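Local coordinates for CalS13 (Micromonospora echinospora, PDB 4ZAS), which probably acts as a pyridoxal 5'-phosphate-dependent sugar aminotransferase that transfers an amino group to a nucleotide-linked keto sugar, at residues H87-L92 with G211-Y216; A175-A180 with P188-D193. One frame throughout, in Å; residues are numbered along the deposited sequence.

Contact 1 of 2, residues H87-L92 with G211-Y216; sequences HLALSL and GNVCVY
Ala89 and Val213 carry most of this small, entirely apolar contact, in which a helix is laid on one face of the central sheet. The methyl of Ala89 points at the strand and is received by two valine side chains of residues 211-216. Its CB lies 3.9 Å from CG1 of Val213 and 4.2 Å from CG2 of Val215, so that one methyl spans two alternate residues of the same strand face. The two valines use different branches. In Val213 the contacting CG1 stands opposite the backbone N (chi1 176°), beside the carbonyl carbon; in Val215, with nearly the same torsion, it is the CG2 branch, lying beside the backbone N, that meets Ala89. Having only a CB, Ala89 lets the backbones come close, with 7.3 Å between its CA and that of Val213. One turn further along, Leu92 also points toward the strand but stays looser, its CD1 4.7 Å from CG2 of Val213. On the strand side, backbone hydrogen bonds join Val213 and Val215 to Glu192 of strand 189-193, and Cys214 to Val233 of strand 230-233. Helix 237-247 flanks the helical segment, with Leu243 against Leu88 and Leu92, while His87 packs against His87 of the second subunit.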
ATOM      1  N   HIS A  87      -2.763  -3.545   8.714  1.00 31.29           N
ATOM      2  CA  HIS A  87      -1.737  -2.596   9.162  1.00 39.69           C
ATOM      3  C   HIS A  87      -2.415  -1.397   9.843  1.00 42.45           C
ATOM      4  O   HIS A  87      -2.090  -1.050  10.975  1.00 47.58           O
ATOM      5  CB  HIS A  87      -0.865  -2.182   7.971  1.00 43.29           C
ATOM      6  CG  HIS A  87       0.423  -1.501   8.336  1.00 43.08           C
ATOM      7  ND1 HIS A  87       0.499  -0.462   9.240  1.00 39.04           N
ATOM      8  CD2 HIS A  87       1.688  -1.706   7.895  1.00 45.09           C
ATOM      9  CE1 HIS A  87       1.754  -0.061   9.342  1.00 42.85           C
ATOM     10  NE2 HIS A  87       2.494  -0.796   8.533  1.00 46.73           N
ATOM     11  N   LEU A  88      -3.401  -0.826   9.161  1.00 34.25           N
ATOM     12  CA  LEU A  88      -4.195   0.287   9.652  1.00 33.08           C
ATOM     13  C   LEU A  88      -4.984  -0.054  10.946  1.00 43.51           C
ATOM     14  O   LEU A  88      -5.007   0.728  11.909  1.00 44.81           O
ATOM     15  CB  LEU A  88      -5.164   0.728   8.554  1.00 31.12           C
ATOM     16  CG  LEU A  88      -6.017   1.981   8.778  1.00 33.95           C
ATOM     17  CD1 LEU A  88      -5.142   3.186   8.923  1.00 36.15           C
ATOM     18  CD2 LEU A  88      -7.060   2.179   7.658  1.00 28.04           C
ATOM     19  N   ALA A  89      -5.630  -1.215  10.974  1.00 35.50           N
ATOM     20  CA  ALA A  89      -6.420  -1.576  12.140  1.00 35.02           C
ATOM     21  C   ALA A  89      -5.545  -1.739  13.377  1.00 35.47           C
ATOM     22  O   ALA A  89      -5.855  -1.217  14.442  1.00 37.06           O
ATOM     23  CB  ALA A  89      -7.199  -2.845  11.865  1.00 34.04           C
ATOM     24  N   LEU A  90      -4.426  -2.428  13.225  1.00 36.47           N
ATOM     25  CA  LEU A  90      -3.546  -2.674  14.354  1.00 37.50           C
ATOM     26  C   LEU A  90      -2.898  -1.399  14.909  1.00 46.90           C
ATOM     27  O   LEU A  90      -2.517  -1.347  16.093  1.00 48.31           O
ATOM     28  CB  LEU A  90      -2.478  -3.682  13.939  1.00 33.13           C
ATOM     29  CG  LEU A  90      -3.116  -5.064  13.811  1.00 34.48           C
ATOM     30  CD1 LEU A  90      -2.167  -6.028  13.162  1.00 34.67           C
ATOM     31  CD2 LEU A  90      -3.541  -5.571  15.186  1.00 29.13           C
ATOM     32  N   SER A  91      -2.823  -0.358  14.077  1.00 45.21           N
ATOM     33  CA  SER A  91      -2.263   0.910  14.506  1.00 46.48           C
ATOM     34  C   SER A  91      -3.109   1.530  15.642  1.00 51.10           C
ATOM     35  O   SER A  91      -2.599   2.314  16.442  1.00 50.09           O
ATOM     36  CB  SER A  91      -2.172   1.879  13.333  1.00 44.56           C
ATOM     37  OG  SER A  91      -3.414   2.516  13.105  1.00 45.02           O
ATOM     38  N   LEU A  92      -4.379   1.134  15.732  1.00 48.44           N
ATOM     39  CA  LEU A  92      -5.260   1.537  16.828  1.00 44.50           C
ATOM     40  C   LEU A  92      -4.740   1.018  18.152  1.00 45.13           C
ATOM     41  O   LEU A  92      -4.885   1.667  19.201  1.00 43.18           O
ATOM     42  CB  LEU A  92      -6.662   1.000  16.611  1.00 43.40           C
ATOM     43  CG  LEU A  92      -7.403   1.541  15.398  1.00 46.99           C
ATOM     44  CD1 LEU A  92      -8.687   0.751  15.207  1.00 47.89           C
ATOM     45  CD2 LEU A  92      -7.684   3.003  15.585  1.00 42.11           C
ATOM     46  N   GLY A 211     -19.336  -6.545  16.409  1.00 44.19           N
ATOM     47  CA  GLY A 211     -18.703  -5.651  17.364  1.00 39.41           C
ATOM     48  C   GLY A 211     -17.182  -5.623  17.386  1.00 40.84           C
ATOM     49  O   GLY A 211     -16.582  -5.000  18.253  1.00 43.22           O
ATOM     50  N   ASN A 212     -16.544  -6.286  16.433  1.00 42.35           N
ATOM     51  CA  ASN A 212     -15.088  -6.266  16.350  1.00 40.08           C
ATOM     52  C   ASN A 212     -14.692  -5.484  15.120  1.00 43.30           C
ATOM     53  O   ASN A 212     -15.528  -5.215  14.260  1.00 46.22           O
ATOM     54  CB  ASN A 212     -14.494  -7.663  16.240  1.00 37.87           C
ATOM     55  CG  ASN A 212     -14.902  -8.567  17.368  1.00 40.86           C
ATOM     56  OD1 ASN A 212     -14.950  -8.164  18.533  1.00 47.05           O
ATOM     57  ND2 ASN A 212     -15.194  -9.812  17.028  1.00 32.18           N
ATOM     58  N   VAL A 213     -13.419  -5.111  15.044  1.00 42.20           N
ATOM     59  CA  VAL A 213     -12.864  -4.543  13.826  1.00 36.33           C
ATOM     60  C   VAL A 213     -12.606  -5.658  12.837  1.00 27.46           C
ATOM     61  O   VAL A 213     -11.840  -6.561  13.148  1.00 41.62           O
ATOM     62  CB  VAL A 213     -11.571  -3.771  14.121  1.00 37.39           C
ATOM     63  CG1 VAL A 213     -10.923  -3.236  12.812  1.00 32.90           C
ATOM     64  CG2 VAL A 213     -11.871  -2.647  15.079  1.00 35.11           C
ATOM     65  N   CYS A 214     -13.196  -5.582  11.644  1.00 34.93           N
ATOM     66  CA  CYS A 214     -13.041  -6.640  10.620  1.00 41.79           C
ATOM     67  C   CYS A 214     -12.340  -6.144   9.353  1.00 40.42           C
ATOM     68  O   CYS A 214     -12.717  -5.109   8.794  1.00 47.58           O
ATOM     69  CB  CYS A 214     -14.404  -7.196  10.219  1.00 41.31           C
ATOM     70  SG  CYS A 214     -15.350  -7.862  11.566  1.00 49.92           S
ATOM     71  N   VAL A 215     -11.340  -6.893   8.890  1.00 33.73           N
ATOM     72  CA  VAL A 215     -10.610  -6.547   7.670  1.00 30.46           C
ATOM     73  C   VAL A 215     -10.872  -7.566   6.576  1.00 32.78           C
ATOM     74  O   VAL A 215     -10.669  -8.753   6.785  1.00 42.39           O
ATOM     75  CB  VAL A 215      -9.102  -6.439   7.928  1.00 30.93           C
ATOM     76  CG1 VAL A 215      -8.384  -6.067   6.645  1.00 26.42           C
ATOM     77  CG2 VAL A 215      -8.819  -5.436   9.046  1.00 32.42           C
ATOM     78  N   TYR A 216     -11.294  -7.088   5.409  1.00 33.84           N
ATOM     79  CA  TYR A 216     -11.580  -7.926   4.242  1.00 30.04           C
ATOM     80  C   TYR A 216     -10.554  -7.693   3.155  1.00 39.68           C
ATOM     81  O   TYR A 216      -9.979  -6.611   3.078  1.00 48.35           O
ATOM     82  CB  TYR A 216     -12.976  -7.622   3.683  1.00 34.18           C
ATOM     83  CG  TYR A 216     -14.170  -8.256   4.398  1.00 46.66           C
ATOM     84  CD1 TYR A 216     -14.720  -7.696   5.548  1.00 47.77           C
ATOM     85  CD2 TYR A 216     -14.790  -9.378   3.869  1.00 51.28           C
ATOM     86  CE1 TYR A 216     -15.832  -8.267   6.165  1.00 48.74           C
ATOM     87  CE2 TYR A 216     -15.883  -9.948   4.466  1.00 55.41           C
ATOM     88  CZ  TYR A 216     -16.410  -9.398   5.612  1.00 58.07           C
ATOM     89  OH  TYR A 216     -17.519 -10.005   6.183  1.00 58.45           O
TER

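Contact 2 of 2, residues A175-A180 with P188-D193; sequences AVVDRA and PLVVED
Van der Waals packing of Val177 on Pro188 and Val190 makes up the direct contact between the helix and the strand. Val177 faces the strand and divides its two methyls between these partners: CG1 approaches CG of the Pro188 ring at 4.3 Å, and CG2 meets CG2 of Val190 at the same 4.3 Å. The torsion that sets CG1 opposite the backbone N (chi1 168°) thus turns one branch to Pro188, just before the strand, and the other to Val190, the second residue of strand 189-193. All three residues are buried, and Val177 also touches Ile158 of the adjoining strand 155-161. The backbones keep 8.2 Å between the CA atoms of Val177 and Pro188.

A polar interaction lies beside this apolar patch: Asp178 OD1 forms a salt bridge with NE of Arg187, the residue just before the strand segment, tying the helix to the approach of the strand. Further along the strand and away from the helix segment, Glu192 is held by two hydrogen bonds, from OE1 to His162 NE2 and from OE2 to Asn212 ND2, while Asp193 OD2 bonds Thr119 OG1. Strand 155-161, helix 170-180 and strand 189-193 form a beta-alpha-beta crossover between parallel neighbours, an arrangement characteristic of the large domain of fold type I pyridoxal phosphate enzymes.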
ATOM      1  N   ALA A 175     -16.745 -13.840  24.901  1.00 43.57           N
ATOM      2  CA  ALA A 175     -16.826 -14.257  26.298  1.00 44.04           C
ATOM      3  C   ALA A 175     -15.443 -14.493  26.890  1.00 48.63           C
ATOM      4  O   ALA A 175     -15.172 -14.136  28.030  1.00 55.84           O
ATOM      5  CB  ALA A 175     -17.656 -15.515  26.425  1.00 38.03           C
ATOM      6  N   VAL A 176     -14.568 -15.095  26.102  1.00 45.84           N
ATOM      7  CA  VAL A 176     -13.227 -15.399  26.557  1.00 40.47           C
ATOM      8  C   VAL A 176     -12.457 -14.094  26.755  1.00 42.79           C
ATOM      9  O   VAL A 176     -11.791 -13.911  27.773  1.00 45.38           O
ATOM     10  CB  VAL A 176     -12.541 -16.369  25.592  1.00 35.86           C
ATOM     11  CG1 VAL A 176     -11.051 -16.343  25.763  1.00 41.22           C
ATOM     12  CG2 VAL A 176     -13.077 -17.753  25.824  1.00 36.91           C
ATOM     13  N   VAL A 177     -12.547 -13.177  25.797  1.00 45.61           N
ATOM     14  CA  VAL A 177     -11.860 -11.905  25.962  1.00 43.99           C
ATOM     15  C   VAL A 177     -12.406 -11.143  27.153  1.00 48.53           C
ATOM     16  O   VAL A 177     -11.636 -10.577  27.927  1.00 59.12           O
ATOM     17  CB  VAL A 177     -11.958 -11.036  24.706  1.00 40.76           C
ATOM     18  CG1 VAL A 177     -11.488  -9.621  25.007  1.00 39.95           C
ATOM     19  CG2 VAL A 177     -11.148 -11.652  23.566  1.00 33.54           C
ATOM     20  N   ASP A 178     -13.724 -11.165  27.326  1.00 48.28           N
ATOM     21  CA  ASP A 178     -14.374 -10.431  28.409  1.00 47.09           C
ATOM     22  C   ASP A 178     -14.006 -10.985  29.778  1.00 51.91           C
ATOM     23  O   ASP A 178     -13.838 -10.213  30.722  1.00 60.44           O
ATOM     24  CB  ASP A 178     -15.902 -10.404  28.217  1.00 48.74           C
ATOM     25  CG  ASP A 178     -16.333  -9.422  27.118  1.00 53.38           C
ATOM     26  OD1 ASP A 178     -15.471  -8.666  26.622  1.00 49.30           O
ATOM     27  OD2 ASP A 178     -17.525  -9.387  26.747  1.00 60.95           O
ATOM     28  N   ARG A 179     -13.913 -12.309  29.902  1.00 50.70           N
ATOM     29  CA  ARG A 179     -13.536 -12.937  31.176  1.00 52.19           C
ATOM     30  C   ARG A 179     -12.052 -12.700  31.512  1.00 50.99           C
ATOM     31  O   ARG A 179     -11.716 -12.365  32.643  1.00 54.16           O
ATOM     32  CB  ARG A 179     -13.883 -14.433  31.160  1.00 57.10           C
ATOM     33  CG  ARG A 179     -13.526 -15.200  32.429  1.00 71.32           C
ATOM     34  CD  ARG A 179     -13.866 -16.685  32.296  1.00 82.29           C
ATOM     35  NE  ARG A 179     -13.818 -17.415  33.565  1.00 95.49           N
ATOM     36  CZ  ARG A 179     -14.836 -17.536  34.410  1.00105.32           C
ATOM     37  NH1 ARG A 179     -15.990 -16.941  34.143  1.00106.24           N
ATOM     38  NH2 ARG A 179     -14.690 -18.231  35.534  1.00109.13           N
ATOM     39  N   ALA A 180     -11.175 -12.863  30.528  1.00 51.38           N
ATOM     40  CA  ALA A 180      -9.730 -12.707  30.738  1.00 49.22           C
ATOM     41  C   ALA A 180      -9.324 -11.273  31.113  1.00 53.54           C
ATOM     42  O   ALA A 180      -8.348 -11.063  31.834  1.00 56.23           O
ATOM     43  CB  ALA A 180      -8.966 -13.151  29.484  1.00 39.39           C
ATOM     44  N   PRO A 188      -8.350  -5.218  25.274  1.00 51.81           N
ATOM     45  CA  PRO A 188      -7.536  -5.249  24.064  1.00 48.25           C
ATOM     46  C   PRO A 188      -8.387  -5.153  22.826  1.00 46.96           C
ATOM     47  O   PRO A 188      -9.584  -5.459  22.868  1.00 47.34           O
ATOM     48  CB  PRO A 188      -6.853  -6.614  24.128  1.00 47.51           C
ATOM     49  CG  PRO A 188      -7.750  -7.434  24.973  1.00 50.26           C
ATOM     50  CD  PRO A 188      -8.270  -6.482  26.018  1.00 47.37           C
ATOM     51  N   LEU A 189      -7.766  -4.698  21.743  1.00 46.50           N
ATOM     52  CA  LEU A 189      -8.436  -4.571  20.455  1.00 50.19           C
ATOM     53  C   LEU A 189      -8.690  -5.949  19.849  1.00 53.23           C
ATOM     54  O   LEU A 189      -7.776  -6.766  19.762  1.00 59.11           O
ATOM     55  CB  LEU A 189      -7.580  -3.754  19.489  1.00 43.15           C
ATOM     56  CG  LEU A 189      -8.211  -3.483  18.130  1.00 35.93           C
ATOM     57  CD1 LEU A 189      -9.383  -2.541  18.294  1.00 35.22           C
ATOM     58  CD2 LEU A 189      -7.203  -2.936  17.134  1.00 36.91           C
ATOM     59  N   VAL A 190      -9.924  -6.214  19.433  1.00 47.66           N
ATOM     60  CA  VAL A 190     -10.230  -7.475  18.759  1.00 37.43           C
ATOM     61  C   VAL A 190     -10.385  -7.261  17.252  1.00 36.50           C
ATOM     62  O   VAL A 190     -11.322  -6.581  16.811  1.00 33.65           O
ATOM     63  CB  VAL A 190     -11.481  -8.113  19.370  1.00 34.78           C
ATOM     64  CG1 VAL A 190     -11.791  -9.412  18.689  1.00 29.89           C
ATOM     65  CG2 VAL A 190     -11.283  -8.315  20.864  1.00 36.40           C
ATOM     66  N   VAL A 191      -9.486  -7.869  16.474  1.00 37.76           N
ATOM     67  CA  VAL A 191      -9.465  -7.732  15.011  1.00 38.27           C
ATOM     68  C   VAL A 191      -9.758  -9.061  14.321  1.00 42.35           C
ATOM     69  O   VAL A 191      -9.023 -10.037  14.532  1.00 43.63           O
ATOM     70  CB  VAL A 191      -8.081  -7.230  14.513  1.00 35.47           C
ATOM     71  CG1 VAL A 191      -8.109  -7.090  13.006  1.00 24.84           C
ATOM     72  CG2 VAL A 191      -7.718  -5.923  15.158  1.00 29.61           C
ATOM     73  N   GLU A 192     -10.798  -9.100  13.486  1.00 36.09           N
ATOM     74  CA  GLU A 192     -11.107 -10.283  12.661  1.00 32.13           C
ATOM     75  C   GLU A 192     -10.546 -10.197  11.247  1.00 37.65           C
ATOM     76  O   GLU A 192     -10.969  -9.343  10.474  1.00 47.22           O
ATOM     77  CB  GLU A 192     -12.620 -10.485  12.543  1.00 31.19           C
ATOM     78  CG  GLU A 192     -13.354 -10.752  13.844  1.00 29.40           C
ATOM     79  CD  GLU A 192     -14.857 -10.855  13.639  1.00 35.66           C
ATOM     80  OE1 GLU A 192     -15.284 -11.393  12.607  1.00 38.20           O
ATOM     81  OE2 GLU A 192     -15.618 -10.372  14.501  1.00 45.96           O
ATOM     82  N   ASP A 193      -9.639 -11.097  10.880  1.00 31.64           N
ATOM     83  CA  ASP A 193      -9.194 -11.176   9.482  1.00 34.16           C
ATOM     84  C   ASP A 193     -10.227 -11.929   8.620  1.00 41.57           C
ATOM     85  O   ASP A 193     -10.304 -13.153   8.644  1.00 45.89           O
ATOM     86  CB  ASP A 193      -7.825 -11.850   9.404  1.00 35.74           C
ATOM     87  CG  ASP A 193      -7.256 -11.885   7.993  1.00 40.35           C
ATOM     88  OD1 ASP A 193      -8.022 -11.696   7.019  1.00 35.49           O
ATOM     89  OD2 ASP A 193      -6.031 -12.124   7.856  1.00 41.70           O
TER

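Overall arrangement
From the N terminus, helix 82-94 supplies the first half of contact 1, whose partner strand follows only after 118 intervening residues. Contact 2 is nested wholly within that loop: helix 170-180 turns back through eight residues to strand 189-193. The two contacts, with centres about 13 Å apart, meet because strands 189-193 and 213-217 are parallel neighbours in the seven-stranded sheet. Strand 189-193 is packed from both faces, Val190 turning to helix 170-180 and Leu189 to helix 82-94, where its CD2 lies 3.5 Å from Ala89 O. Together the contacts therefore place one helix on each side of the sheet core.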